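LP04448p (Drosophila melanogaster, PDB 4QMH) probably binds tubulin through this fourth TOG domain and, as the Mini spindles member of the XMAP215 family, drives microtubule polymerization. Local coordinates at residues K32-G37 / L66-A71; N120-F125 / K132-S137; D161-L166 / M206-F211; H182-I187 / R216-Q221. All coordinates share one frame; numbering follows the deposited sequence.

Contact 1 of 4, residues K32-G37 / L66-A71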
loop_
_atom_site.group_PDB
_atom_site.type_symbol
_atom_site.label_atom_id
_atom_site.label_comp_id
_atom_site.label_asym_id
_atom_site.label_seq_id
_atom_site.Cartn_x
_atom_site.Cartn_y
_atom_site.Cartn_z
ATOM N N LYS A 32 -3.559 8.119 -25.229
ATOM C CA LYS A 32 -4.977 8.372 -25.480
ATOM C C LYS A 32 -5.722 7.067 -25.710
ATOM O O LYS A 32 -6.875 6.931 -25.314
ATOM C CB LYS A 32 -5.171 9.340 -26.650
ATOM C CG LYS A 32 -4.684 10.732 -26.337
ATOM C CD LYS A 32 -4.944 11.696 -27.474
ATOM C CE LYS A 32 -4.505 13.098 -27.092
ATOM N NZ LYS A 32 -4.587 14.043 -28.239
ATOM N N THR A 33 -5.052 6.097 -26.328
ATOM C CA THR A 33 -5.668 4.794 -26.558
ATOM C C THR A 33 -5.766 3.984 -25.266
ATOM O O THR A 33 -6.785 3.346 -25.013
ATOM C CB THR A 33 -4.910 4.005 -27.627
ATOM O OG1 THR A 33 -4.915 4.765 -28.846
ATOM C CG2 THR A 33 -5.569 2.654 -27.872
ATOM N N ARG A 34 -4.715 4.005 -24.451
ATOM C CA ARG A 34 -4.805 3.404 -23.118
ATOM C C ARG A 34 -5.986 3.992 -22.339
ATOM O O ARG A 34 -6.700 3.285 -21.628
ATOM C CB ARG A 34 -3.507 3.605 -22.318
ATOM C CG ARG A 34 -2.258 3.168 -23.069
ATOM C CD ARG A 34 -1.129 2.782 -22.131
ATOM N NE ARG A 34 -0.395 3.923 -21.584
ATOM C CZ ARG A 34 0.439 4.685 -22.292
ATOM N NH1 ARG A 34 0.607 4.466 -23.594
ATOM N NH2 ARG A 34 1.081 5.687 -21.706
ATOM N N ASN A 35 -6.191 5.294 -22.475
ATOM C CA ASN A 35 -7.271 5.943 -21.748
ATOM C C ASN A 35 -8.633 5.447 -22.218
ATOM O O ASN A 35 -9.550 5.267 -21.420
ATOM C CB ASN A 35 -7.189 7.459 -21.910
ATOM C CG ASN A 35 -8.244 8.177 -21.097
ATOM O OD1 ASN A 35 -8.268 8.063 -19.878
ATOM N ND2 ASN A 35 -9.122 8.921 -21.771
ATOM N N GLU A 36 -8.752 5.231 -23.522
ATOM C CA GLU A 36 -9.977 4.673 -24.078
ATOM C C GLU A 36 -10.270 3.301 -23.485
ATOM O O GLU A 36 -11.429 2.961 -23.233
ATOM C CB GLU A 36 -9.902 4.598 -25.601
ATOM C CG GLU A 36 -9.846 5.958 -26.284
ATOM C CD GLU A 36 -11.094 6.788 -26.045
ATOM O OE1 GLU A 36 -12.170 6.195 -25.815
ATOM O OE2 GLU A 36 -10.998 8.032 -26.101
ATOM N N GLY A 37 -9.223 2.512 -23.271
ATOM C CA GLY A 37 -9.371 1.215 -22.638
ATOM C C GLY A 37 -9.893 1.358 -21.228
ATOM O O GLY A 37 -10.809 0.646 -20.815
ATOM N N LEU A 66 -0.981 1.710 -13.068
ATOM C CA LEU A 66 -0.751 2.477 -11.849
ATOM C C LEU A 66 0.609 3.171 -11.898
ATOM O O LEU A 66 0.793 4.217 -11.277
ATOM C CB LEU A 66 -0.815 1.556 -10.619
ATOM C CG LEU A 66 -2.210 1.126 -10.156
ATOM C CD1 LEU A 66 -2.129 0.061 -9.067
ATOM C CD2 LEU A 66 -2.966 2.342 -9.653
ATOM N N VAL A 67 1.546 2.554 -12.617
ATOM C CA VAL A 67 2.894 3.113 -12.804
ATOM C C VAL A 67 3.127 3.541 -14.253
ATOM O O VAL A 67 4.236 3.446 -14.789
ATOM C CB VAL A 67 3.998 2.116 -12.365
ATOM C CG1 VAL A 67 3.824 1.765 -10.900
ATOM C CG2 VAL A 67 3.997 0.856 -13.230
ATOM N N ASP A 68 2.059 4.006 -14.894
ATOM C CA ASP A 68 2.143 4.476 -16.270
ATOM C C ASP A 68 3.080 5.676 -16.361
ATOM O O ASP A 68 3.187 6.463 -15.427
ATOM C CB ASP A 68 0.748 4.878 -16.754
ATOM C CG ASP A 68 0.629 4.881 -18.267
ATOM O OD1 ASP A 68 0.978 5.899 -18.896
ATOM O OD2 ASP A 68 0.163 3.868 -18.823
ATOM N N SER A 69 3.726 5.838 -17.511
ATOM C CA SER A 69 4.602 6.984 -17.717
ATOM C C SER A 69 3.801 8.269 -17.964
ATOM O O SER A 69 4.322 9.376 -17.849
ATOM C CB SER A 69 5.576 6.709 -18.861
ATOM O OG SER A 69 4.869 6.385 -20.046
ATOM N N ASN A 70 2.522 8.114 -18.289
ATOM C CA ASN A 70 1.632 9.255 -18.427
ATOM C C ASN A 70 0.854 9.478 -17.131
ATOM O O ASN A 70 0.176 8.575 -16.643
ATOM C CB ASN A 70 0.686 9.038 -19.604
ATOM C CG ASN A 70 -0.245 10.211 -19.825
ATOM O OD1 ASN A 70 -1.219 10.385 -19.091
ATOM N ND2 ASN A 70 0.042 11.021 -20.850
ATOM N N ALA A 71 0.972 10.674 -16.563
ATOM C CA ALA A 71 0.368 10.977 -15.263
ATOM C C ALA A 71 -1.153 10.856 -15.261
ATOM O O ALA A 71 -1.742 10.388 -14.285
ATOM C CB ALA A 71 0.790 12.366 -14.794
#
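Arg34, on helix 31-48, and Asp68, in the turn that leads into helix 71-88, meet as a textbook bidentate salt bridge. The guanidinium presents its NE side: NE lies 2.8 Å from Asp68 OD2, and NH2 lies 2.8 Å from Asp68 OD1. Both oxygens use their syn lone pairs and the two flat groups are nearly coplanar. The bond from NH2 is the straighter one (166°), with OD1 in the guanidinium plane, whereas OD2 sits somewhat out of it. A bend at chi3 (-80°) turns the arginine's end edge-on to the acid. OD1 also takes the backbone N-H of Asn70 on its anti lone pair (N to OD1 2.8 Å), closing an Asx turn, and Asn70 CB packs 4.0 Å from Arg34 NH2. Outside the pair, Arg65 forms a second salt bridge to OD2, Arg34 NH1 bonds Asp28 O, and Asn70 OD1 caps the next helix at Ile73 N. Replacing Asp68 by alanine would probably leave two arginines without their acidic mate and Asn70 N without its acceptor, freeing the turn to shift. One buried carboxylate thus probably balances two positive charges while shaping the loop, an environment likely to keep it ionised.

Contact 2 of 4, residues N120-F125 / K132-S137; sequences NCINSF and KEFFES. With SO4 (sulfate ion), chain B.
Phe134 reaches from a 3-10 turn into the flank of helix 112-129, where Ile122 and Phe125 receive its ring, a compact example of one aromatic side chain filling the angle between a helix and the chain that turns back beside it. Its CB already points at the helix, and CG, set anti to its own carbonyl carbon (chi1 -66°), carries the ring onward in that direction. Contact across the segments is made by the far end. CE2 comes 3.8 Å from Ile122 CG2, the branch methyl, whose side chain crosses the phenylalanine at a slant. At the tip, CZ lies 3.2 Å from the backbone O of Ile122 and 3.8 Å from Phe125 CB. Both of these neighbours sit at the ring's edge, near its plane, so the weakly positive rim of the ring, not its pi cloud, faces the carbonyl oxygen. Phe125 contributes its CB alone, for its own ring swings away from the contact to meet Phe103 edge to face. At the start of the turn, Lys132 N gives a weak hydrogen bond to O4 of a sulfate ion (3.1 Å), probably from the crystallisation liquor, which is also bound by Tyr131 N and Ser170 OG. Helices supply most of the surroundings: Phe134 stacks on the ring of Phe100 and touches Val96 of helix 96-106, Phe125 rests on Ala85 of helix 71-88, and Ile122 touches Phe103 of helix 96-106 and Trp158 of helix 149-162, which places the contact deep in the middle of the solenoid.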
loop_
_atom_site.group_PDB
_atom_site.type_symbol
_atom_site.label_atom_id
_atom_site.label_comp_id
_atom_site.label_asym_id
_atom_site.label_seq_id
_atom_site.Cartn_x
_atom_site.Cartn_y
_atom_site.Cartn_z
ATOM N N ASN A 120 -6.145 6.709 -0.425
ATOM C CA ASN A 120 -7.551 6.319 -0.425
ATOM C C ASN A 120 -7.757 4.913 -0.961
ATOM O O ASN A 120 -8.585 4.163 -0.452
ATOM C CB ASN A 120 -8.369 7.306 -1.252
ATOM C CG ASN A 120 -8.482 8.659 -0.590
ATOM O OD1 ASN A 120 -8.442 8.770 0.635
ATOM N ND2 ASN A 120 -8.632 9.700 -1.399
ATOM N N CYS A 121 -7.011 4.567 -2.006
ATOM C CA CYS A 121 -7.018 3.204 -2.514
ATOM C C CYS A 121 -6.551 2.244 -1.447
ATOM O O CYS A 121 -7.165 1.207 -1.220
ATOM C CB CYS A 121 -6.086 3.055 -3.708
ATOM S SG CYS A 121 -6.850 3.400 -5.275
ATOM N N ILE A 122 -5.423 2.566 -0.821
ATOM C CA ILE A 122 -4.877 1.689 0.186
ATOM C C ILE A 122 -5.900 1.461 1.285
ATOM O O ILE A 122 -6.193 0.328 1.638
ATOM C CB ILE A 122 -3.571 2.245 0.791
ATOM C CG1 ILE A 122 -2.457 2.210 -0.264
ATOM C CG2 ILE A 122 -3.179 1.413 2.008
ATOM C CD1 ILE A 122 -1.185 2.990 0.110
ATOM N N ASN A 123 -6.459 2.545 1.806
ATOM C CA ASN A 123 -7.383 2.414 2.926
ATOM C C ASN A 123 -8.715 1.778 2.528
ATOM O O ASN A 123 -9.340 1.098 3.337
ATOM C CB ASN A 123 -7.564 3.756 3.639
ATOM C CG ASN A 123 -6.335 4.146 4.440
ATOM O OD1 ASN A 123 -5.654 3.287 5.002
ATOM N ND2 ASN A 123 -6.030 5.437 4.476
ATOM N N SER A 124 -9.134 1.984 1.283
ATOM C CA SER A 124 -10.324 1.296 0.791
ATOM C C SER A 124 -10.113 -0.208 0.716
ATOM O O SER A 124 -10.958 -0.986 1.180
ATOM C CB SER A 124 -10.764 1.827 -0.569
ATOM O OG SER A 124 -11.922 1.117 -0.991
ATOM N N PHE A 125 -8.995 -0.632 0.130
ATOM C CA PHE A 125 -8.681 -2.048 0.090
ATOM C C PHE A 125 -8.532 -2.597 1.505
ATOM O O PHE A 125 -8.971 -3.707 1.795
ATOM C CB PHE A 125 -7.411 -2.311 -0.728
ATOM C CG PHE A 125 -7.664 -2.462 -2.211
ATOM C CD1 PHE A 125 -8.016 -1.366 -2.990
ATOM C CD2 PHE A 125 -7.565 -3.708 -2.815
ATOM C CE1 PHE A 125 -8.255 -1.515 -4.351
ATOM C CE2 PHE A 125 -7.799 -3.863 -4.175
ATOM C CZ PHE A 125 -8.148 -2.761 -4.939
ATOM N N LYS A 132 -4.529 -7.226 6.448
ATOM C CA LYS A 132 -3.592 -8.327 6.618
ATOM C C LYS A 132 -2.738 -8.546 5.380
ATOM O O LYS A 132 -1.539 -8.795 5.483
ATOM C CB LYS A 132 -4.360 -9.607 6.961
ATOM C CG LYS A 132 -3.495 -10.829 7.187
ATOM C CD LYS A 132 -4.323 -11.947 7.816
ATOM C CE LYS A 132 -3.558 -13.263 7.867
ATOM N NZ LYS A 132 -3.429 -13.883 6.520
ATOM N N GLU A 133 -3.357 -8.457 4.203
ATOM C CA GLU A 133 -2.634 -8.711 2.961
ATOM C C GLU A 133 -1.574 -7.675 2.629
ATOM O O GLU A 133 -0.722 -7.938 1.771
ATOM C CB GLU A 133 -3.591 -8.866 1.772
ATOM C CG GLU A 133 -4.299 -10.205 1.731
ATOM C CD GLU A 133 -5.362 -10.302 2.795
ATOM O OE1 GLU A 133 -5.829 -9.243 3.269
ATOM O OE2 GLU A 133 -5.741 -11.429 3.154
ATOM N N PHE A 134 -1.604 -6.513 3.285
ATOM C CA PHE A 134 -0.582 -5.479 3.042
ATOM C C PHE A 134 0.748 -5.843 3.694
ATOM O O PHE A 134 1.808 -5.339 3.305
ATOM C CB PHE A 134 -1.012 -4.120 3.608
ATOM C CG PHE A 134 -2.206 -3.509 2.923
ATOM C CD1 PHE A 134 -2.430 -3.698 1.573
ATOM C CD2 PHE A 134 -3.095 -2.729 3.643
ATOM C CE1 PHE A 134 -3.534 -3.123 0.957
ATOM C CE2 PHE A 134 -4.200 -2.145 3.034
ATOM C CZ PHE A 134 -4.419 -2.348 1.693
ATOM N N PHE A 135 0.683 -6.679 4.726
ATOM C CA PHE A 135 1.846 -6.990 5.558
ATOM C C PHE A 135 2.432 -8.350 5.199
ATOM O O PHE A 135 2.559 -9.241 6.038
ATOM C CB PHE A 135 1.464 -6.878 7.039
ATOM C CG PHE A 135 1.087 -5.484 7.437
ATOM C CD1 PHE A 135 2.070 -4.552 7.733
ATOM C CD2 PHE A 135 -0.239 -5.084 7.466
ATOM C CE1 PHE A 135 1.730 -3.241 8.085
ATOM C CE2 PHE A 135 -0.584 -3.777 7.797
ATOM C CZ PHE A 135 0.410 -2.853 8.112
ATOM N N GLU A 136 2.793 -8.469 3.926
ATOM C CA GLU A 136 3.321 -9.688 3.348
ATOM C C GLU A 136 4.341 -9.342 2.277
ATOM O O GLU A 136 4.247 -8.297 1.626
ATOM C CB GLU A 136 2.199 -10.517 2.714
ATOM C CG GLU A 136 1.130 -10.956 3.710
ATOM C CD GLU A 136 0.407 -12.228 3.277
ATOM O OE1 GLU A 136 0.809 -12.818 2.260
ATOM O OE2 GLU A 136 -0.554 -12.637 3.959
ATOM N N SER A 137 5.315 -10.229 2.116
ATOM C CA SER A 137 6.242 -10.204 0.991
ATOM C C SER A 137 7.115 -8.964 0.909
ATOM O O SER A 137 7.671 -8.667 -0.145
ATOM C CB SER A 137 5.474 -10.410 -0.315
ATOM O OG SER A 137 4.785 -11.646 -0.281
HETATM S S SO4 B . -7.937 -6.787 9.145
HETATM O O1 SO4 B . -9.258 -7.350 8.851
HETATM O O2 SO4 B . -7.891 -5.391 8.730
HETATM O O3 SO4 B . -7.691 -6.845 10.590
HETATM O O4 SO4 B . -6.920 -7.569 8.440
#

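Contact 3 of 4, residues D161-L166 / M206-F211; sequences DKLPGL and MIHLGF
His208 supplies the polar link of this contact, giving its NE2 hydrogen to the backbone O of Leu163 at 2.8 Å. The bond is fairly straight (161°) and the oxygen lies in the imidazole plane, although from the acceptor's side the donor is tilted 33° from the carbonyl plane. Leu163 O has a second donor, Leu166 N at 3.2 Å, which arrives from the opposite face of that plane and closes the 3-10 turn. One oxygen thus serves both the turn itself and the neighbouring helix. A weaker polar approach accompanies the bond: His208 CE1 lies 3.2 Å from Leu166 O, again at the ring's edge, so two carbonyl oxygens line the same rim of the imidazole. Among the apolar contacts, Leu163 CD2 lies 4.0 Å from His208 CD2, the leucine running obliquely past the ring. Farther out, Ile207 CD1 touches Pro164 CB at 3.8 Å; CG1 of the isoleucine is anti to its carbonyl carbon (chi1 -79°), and that branch carries CD1 to the proline. A leucine in place of His208 would lack the ring N-H, and is likely to leave Leu163 O without its donor from across the contact and to untie the two helix ends. Neighbouring side chains extend the patch: Val171 touches His208, and Phe135 touches both Leu163 and Leu166. The contact joins the C-terminal ends of helices 149-162 and 192-209 at the protein surface, a side-chain-to-backbone hydrogen bond between the ends of neighbouring helices in the HEAT-like alpha-solenoid of a TOG domain.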
loop_
_atom_site.group_PDB
_atom_site.type_symbol
_atom_site.label_atom_id
_atom_site.label_comp_id
_atom_site.label_asym_id
_atom_site.label_seq_id
_atom_site.Cartn_x
_atom_site.Cartn_y
_atom_site.Cartn_z
ATOM N N ASP A 161 -0.240 5.496 11.941
ATOM C CA ASP A 161 -1.676 5.650 12.098
ATOM C C ASP A 161 -2.372 4.294 12.234
ATOM O O ASP A 161 -3.267 4.141 13.056
ATOM C CB ASP A 161 -2.240 6.435 10.907
ATOM C CG ASP A 161 -3.733 6.688 11.022
ATOM O OD1 ASP A 161 -4.194 7.057 12.122
ATOM O OD2 ASP A 161 -4.446 6.520 10.006
ATOM N N LYS A 162 -1.947 3.312 11.443
ATOM C CA LYS A 162 -2.699 2.065 11.320
ATOM C C LYS A 162 -2.234 0.934 12.237
ATOM O O LYS A 162 -3.068 0.194 12.778
ATOM C CB LYS A 162 -2.690 1.578 9.863
ATOM C CG LYS A 162 -3.370 2.520 8.885
ATOM C CD LYS A 162 -4.863 2.622 9.146
ATOM C CE LYS A 162 -5.534 3.547 8.143
ATOM N NZ LYS A 162 -6.988 3.711 8.434
ATOM N N LEU A 163 -0.923 0.781 12.420
ATOM C CA LEU A 163 -0.424 -0.350 13.215
ATOM C C LEU A 163 -0.986 -0.427 14.643
ATOM O O LEU A 163 -1.287 -1.518 15.122
ATOM C CB LEU A 163 1.104 -0.372 13.267
ATOM C CG LEU A 163 1.807 -0.834 11.996
ATOM C CD1 LEU A 163 3.318 -0.646 12.148
ATOM C CD2 LEU A 163 1.465 -2.288 11.707
ATOM N N PRO A 164 -1.110 0.714 15.334
ATOM C CA PRO A 164 -1.595 0.570 16.714
ATOM C C PRO A 164 -3.027 0.017 16.807
ATOM O O PRO A 164 -3.395 -0.546 17.843
ATOM C CB PRO A 164 -1.517 2.003 17.264
ATOM C CG PRO A 164 -0.436 2.656 16.447
ATOM C CD PRO A 164 -0.623 2.078 15.057
ATOM N N GLY A 165 -3.814 0.148 15.739
ATOM C CA GLY A 165 -5.201 -0.287 15.772
ATOM C C GLY A 165 -5.468 -1.638 15.135
ATOM O O GLY A 165 -6.614 -2.087 15.064
ATOM N N LEU A 166 -4.408 -2.285 14.666
ATOM C CA LEU A 166 -4.519 -3.599 14.042
ATOM C C LEU A 166 -4.200 -4.678 15.064
ATOM O O LEU A 166 -3.184 -4.604 15.757
ATOM C CB LEU A 166 -3.561 -3.712 12.847
ATOM C CG LEU A 166 -3.908 -2.884 11.605
ATOM C CD1 LEU A 166 -2.838 -3.006 10.531
ATOM C CD2 LEU A 166 -5.275 -3.283 11.056
ATOM N N MET A 206 6.458 -1.279 17.785
ATOM C CA MET A 206 6.682 -1.975 19.050
ATOM C C MET A 206 5.444 -2.702 19.569
ATOM O O MET A 206 5.566 -3.715 20.251
ATOM C CB MET A 206 7.184 -0.998 20.107
ATOM C CG MET A 206 7.779 -1.691 21.323
ATOM S SD MET A 206 8.405 -0.514 22.518
ATOM C CE MET A 206 9.876 0.049 21.668
ATOM N N ILE A 207 4.258 -2.179 19.270
ATOM C CA ILE A 207 3.027 -2.847 19.684
ATOM C C ILE A 207 2.978 -4.267 19.117
ATOM O O ILE A 207 2.453 -5.185 19.757
ATOM C CB ILE A 207 1.781 -2.038 19.271
ATOM C CG1 ILE A 207 1.567 -0.888 20.252
ATOM C CG2 ILE A 207 0.544 -2.932 19.179
ATOM C CD1 ILE A 207 0.550 0.127 19.783
ATOM N N HIS A 208 3.566 -4.457 17.941
ATOM C CA HIS A 208 3.586 -5.771 17.301
ATOM C C HIS A 208 4.826 -6.618 17.586
ATOM O O HIS A 208 4.737 -7.842 17.641
ATOM C CB HIS A 208 3.352 -5.624 15.791
ATOM C CG HIS A 208 1.985 -5.122 15.462
ATOM N ND1 HIS A 208 0.919 -5.967 15.241
ATOM C CD2 HIS A 208 1.491 -3.863 15.380
ATOM C CE1 HIS A 208 -0.167 -5.252 15.015
ATOM N NE2 HIS A 208 0.154 -3.971 15.085
ATOM N N LEU A 209 5.979 -5.983 17.771
ATOM C CA LEU A 209 7.211 -6.738 17.996
ATOM C C LEU A 209 7.608 -6.814 19.463
ATOM O O LEU A 209 8.236 -7.789 19.892
ATOM C CB LEU A 209 8.368 -6.143 17.194
ATOM C CG LEU A 209 8.215 -6.222 15.679
ATOM C CD1 LEU A 209 9.524 -5.787 14.991
ATOM C CD2 LEU A 209 7.801 -7.626 15.249
ATOM N N GLY A 210 7.259 -5.786 20.229
ATOM C CA GLY A 210 7.710 -5.679 21.609
ATOM C C GLY A 210 9.099 -5.074 21.770
ATOM O O GLY A 210 9.919 -5.112 20.852
ATOM N N PHE A 211 9.369 -4.520 22.951
ATOM C CA PHE A 211 10.645 -3.869 23.233
ATOM C C PHE A 211 11.857 -4.790 23.080
ATOM O O PHE A 211 12.838 -4.428 22.434
ATOM C CB PHE A 211 10.642 -3.275 24.644
ATOM C CG PHE A 211 11.933 -2.607 25.018
ATOM C CD1 PHE A 211 12.164 -1.281 24.680
ATOM C CD2 PHE A 211 12.922 -3.300 25.695
ATOM C CE1 PHE A 211 13.351 -0.658 25.012
ATOM C CE2 PHE A 211 14.120 -2.683 26.032
ATOM C CZ PHE A 211 14.334 -1.360 25.689
#

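Contact 4 of 4, residues H182-I187 / R216-Q221; sequences HLYAHI and RALDKQ
The Tyr184 ring meets helix 211-221 by one edge: the backbone C of Ala217 lies near the ring plane, 4.2 Å from CE2, while Leu218 CA and Gln221 OE1 approach obliquely. The setting is the C-terminal part of a TOG domain's alpha-solenoid, where segments 182-186 and 216-221 cross steeply, at -78°. Their axes come no closer than 11.6 Å, a separation wide enough that the tyrosine side chain bridges it. Its CG stands anti to the carbonyl carbon (chi1 -70°), and a chi2 of -6° brings CD1 round beside its own CA, turning the CD2-CE2 edge outward to the other helix. CE2 is therefore the principal point of contact, 3.8 Å from Leu218 CA and 3.9 Å from Leu218 CB, with Ala217 CB a little farther off. Consistent with the small alanine side chain, the ring edge comes close to the helix backbone. Gln221, extended beyond CG, crosses the tyrosine at about a right angle, the amide and ring planes 49° apart, and its OE1 lies 4.1 Å from Tyr184 CD2, a loose contact at the exposed margin. Ile229 of helix 226-236 touches both Tyr184 and Leu218, and Leu233 of the same helix adds to the apolar surroundings of the ring. On the far side of helix 173-186, His186 turns instead to Trp156 of helix 149-162. The phenol's polar end is satisfied one turn earlier on the helix it packs against: Tyr184 OH is hydrogen-bonded to the backbone O of Met214.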
loop_
_atom_site.group_PDB
_atom_site.type_symbol
_atom_site.label_atom_id
_atom_site.label_comp_id
_atom_site.label_asym_id
_atom_site.label_seq_id
_atom_site.Cartn_x
_atom_site.Cartn_y
_atom_site.Cartn_z
ATOM N N HIS A 182 14.763 -0.012 8.310
ATOM C CA HIS A 182 14.392 1.260 7.694
ATOM C C HIS A 182 13.934 2.219 8.781
ATOM O O HIS A 182 14.232 3.402 8.733
ATOM C CB HIS A 182 13.318 1.046 6.637
ATOM C CG HIS A 182 13.687 -0.003 5.641
ATOM N ND1 HIS A 182 14.704 0.169 4.727
ATOM C CD2 HIS A 182 13.202 -1.250 5.437
ATOM C CE1 HIS A 182 14.818 -0.923 3.991
ATOM N NE2 HIS A 182 13.920 -1.799 4.401
ATOM N N LEU A 183 13.238 1.699 9.784
ATOM C CA LEU A 183 12.840 2.535 10.905
ATOM C C LEU A 183 14.090 3.123 11.565
ATOM O O LEU A 183 14.145 4.317 11.866
ATOM C CB LEU A 183 12.074 1.700 11.923
ATOM C CG LEU A 183 11.632 2.450 13.178
ATOM C CD1 LEU A 183 10.556 3.441 12.833
ATOM C CD2 LEU A 183 11.113 1.436 14.181
ATOM N N TYR A 184 15.095 2.280 11.798
ATOM C CA TYR A 184 16.289 2.724 12.521
ATOM C C TYR A 184 17.106 3.749 11.731
ATOM O O TYR A 184 17.752 4.627 12.309
ATOM C CB TYR A 184 17.153 1.529 12.935
ATOM C CG TYR A 184 16.530 0.684 14.030
ATOM C CD1 TYR A 184 15.355 1.083 14.659
ATOM C CD2 TYR A 184 17.132 -0.499 14.454
ATOM C CE1 TYR A 184 14.784 0.320 15.665
ATOM C CE2 TYR A 184 16.566 -1.271 15.467
ATOM C CZ TYR A 184 15.393 -0.850 16.063
ATOM O OH TYR A 184 14.818 -1.603 17.062
ATOM N N ALA A 185 17.066 3.656 10.410
ATOM C CA ALA A 185 17.718 4.670 9.587
ATOM C C ALA A 185 16.898 5.957 9.544
ATOM O O ALA A 185 17.445 7.055 9.668
ATOM C CB ALA A 185 17.937 4.153 8.193
ATOM N N HIS A 186 15.588 5.820 9.364
ATOM C CA HIS A 186 14.738 6.982 9.105
ATOM C C HIS A 186 14.425 7.823 10.340
ATOM O O HIS A 186 14.087 8.996 10.213
ATOM C CB HIS A 186 13.464 6.570 8.351
ATOM C CG HIS A 186 13.740 5.943 7.023
ATOM N ND1 HIS A 186 12.777 5.278 6.290
ATOM C CD2 HIS A 186 14.880 5.866 6.297
ATOM C CE1 HIS A 186 13.314 4.820 5.177
ATOM N NE2 HIS A 186 14.594 5.160 5.159
ATOM N N ILE A 187 14.542 7.226 11.525
ATOM C CA ILE A 187 14.498 7.975 12.767
ATOM C C ILE A 187 15.544 9.076 12.729
ATOM O O ILE A 187 15.390 10.107 13.376
ATOM C CB ILE A 187 14.789 7.053 13.964
ATOM C CG1 ILE A 187 13.521 6.310 14.368
ATOM C CG2 ILE A 187 15.338 7.843 15.143
ATOM C CD1 ILE A 187 13.794 5.214 15.359
ATOM N N ARG A 216 16.920 -6.267 20.540
ATOM C CA ARG A 216 17.789 -7.304 19.982
ATOM C C ARG A 216 18.204 -6.956 18.561
ATOM O O ARG A 216 19.361 -7.145 18.168
ATOM C CB ARG A 216 17.098 -8.672 19.986
ATOM C CG ARG A 216 17.048 -9.337 21.345
ATOM C CD ARG A 216 16.723 -10.820 21.230
ATOM N NE ARG A 216 15.376 -11.068 20.719
ATOM C CZ ARG A 216 14.285 -11.117 21.478
ATOM N NH1 ARG A 216 14.377 -10.925 22.788
ATOM N NH2 ARG A 216 13.101 -11.355 20.930
ATOM N N ALA A 217 17.246 -6.452 17.791
ATOM C CA ALA A 217 17.506 -6.033 16.421
ATOM C C ALA A 217 18.518 -4.892 16.398
ATOM O O ALA A 217 19.385 -4.836 15.529
ATOM C CB ALA A 217 16.203 -5.621 15.737
ATOM N N LEU A 218 18.406 -3.977 17.357
ATOM C CA LEU A 218 19.339 -2.867 17.437
ATOM C C LEU A 218 20.760 -3.375 17.690
ATOM O O LEU A 218 21.714 -2.926 17.060
ATOM C CB LEU A 218 18.918 -1.901 18.544
ATOM C CG LEU A 218 19.876 -0.745 18.839
ATOM C CD1 LEU A 218 20.081 0.136 17.620
ATOM C CD2 LEU A 218 19.341 0.078 20.010
ATOM N N ASP A 219 20.895 -4.319 18.610
ATOM C CA ASP A 219 22.206 -4.870 18.930
ATOM C C ASP A 219 22.806 -5.642 17.754
ATOM O O ASP A 219 23.998 -5.529 17.479
ATOM C CB ASP A 219 22.116 -5.783 20.154
ATOM C CG ASP A 219 21.882 -5.016 21.437
ATOM O OD1 ASP A 219 22.252 -3.823 21.496
ATOM O OD2 ASP A 219 21.330 -5.608 22.389
ATOM N N LYS A 220 21.984 -6.432 17.076
ATOM C CA LYS A 220 22.475 -7.265 15.983
ATOM C C LYS A 220 22.843 -6.459 14.747
ATOM O O LYS A 220 23.882 -6.711 14.123
ATOM C CB LYS A 220 21.466 -8.350 15.612
ATOM C CG LYS A 220 21.832 -9.080 14.328
ATOM C CD LYS A 220 21.405 -10.540 14.342
ATOM C CE LYS A 220 19.900 -10.700 14.240
ATOM N NZ LYS A 220 19.496 -12.136 14.083
ATOM N N GLN A 221 22.003 -5.486 14.400
ATOM C CA GLN A 221 22.176 -4.744 13.162
ATOM C C GLN A 221 23.223 -3.633 13.290
ATOM O O GLN A 221 23.779 -3.166 12.290
ATOM C CB GLN A 221 20.821 -4.196 12.688
ATOM C CG GLN A 221 19.820 -5.321 12.378
ATOM C CD GLN A 221 18.399 -4.839 12.157
ATOM O OE1 GLN A 221 18.149 -3.644 12.009
ATOM N NE2 GLN A 221 17.457 -5.777 12.133
#

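How the contacts relate
The four contacts sample the solenoid from one end to the other. Contact 1 lies about 38 Å, centre to centre, from contact 3 and about 40 Å from contact 4, both across the middle of the chain. Contact 2 sits near that middle and passes directly into contact 3, since Phe135 CE2 touches Leu166 CD1 at 3.6 Å and Phe135 CE1 touches Leu163 CD2 at 3.8 Å. The sulfate weakly bound by Lys132 N is also about 4 Å from the side chain of Leu166, and so lies next to both contacts. Contacts 3 and 4 interleave along the chain, their segments alternating; their centres are about 16 Å apart and their nearest atoms about 5 Å.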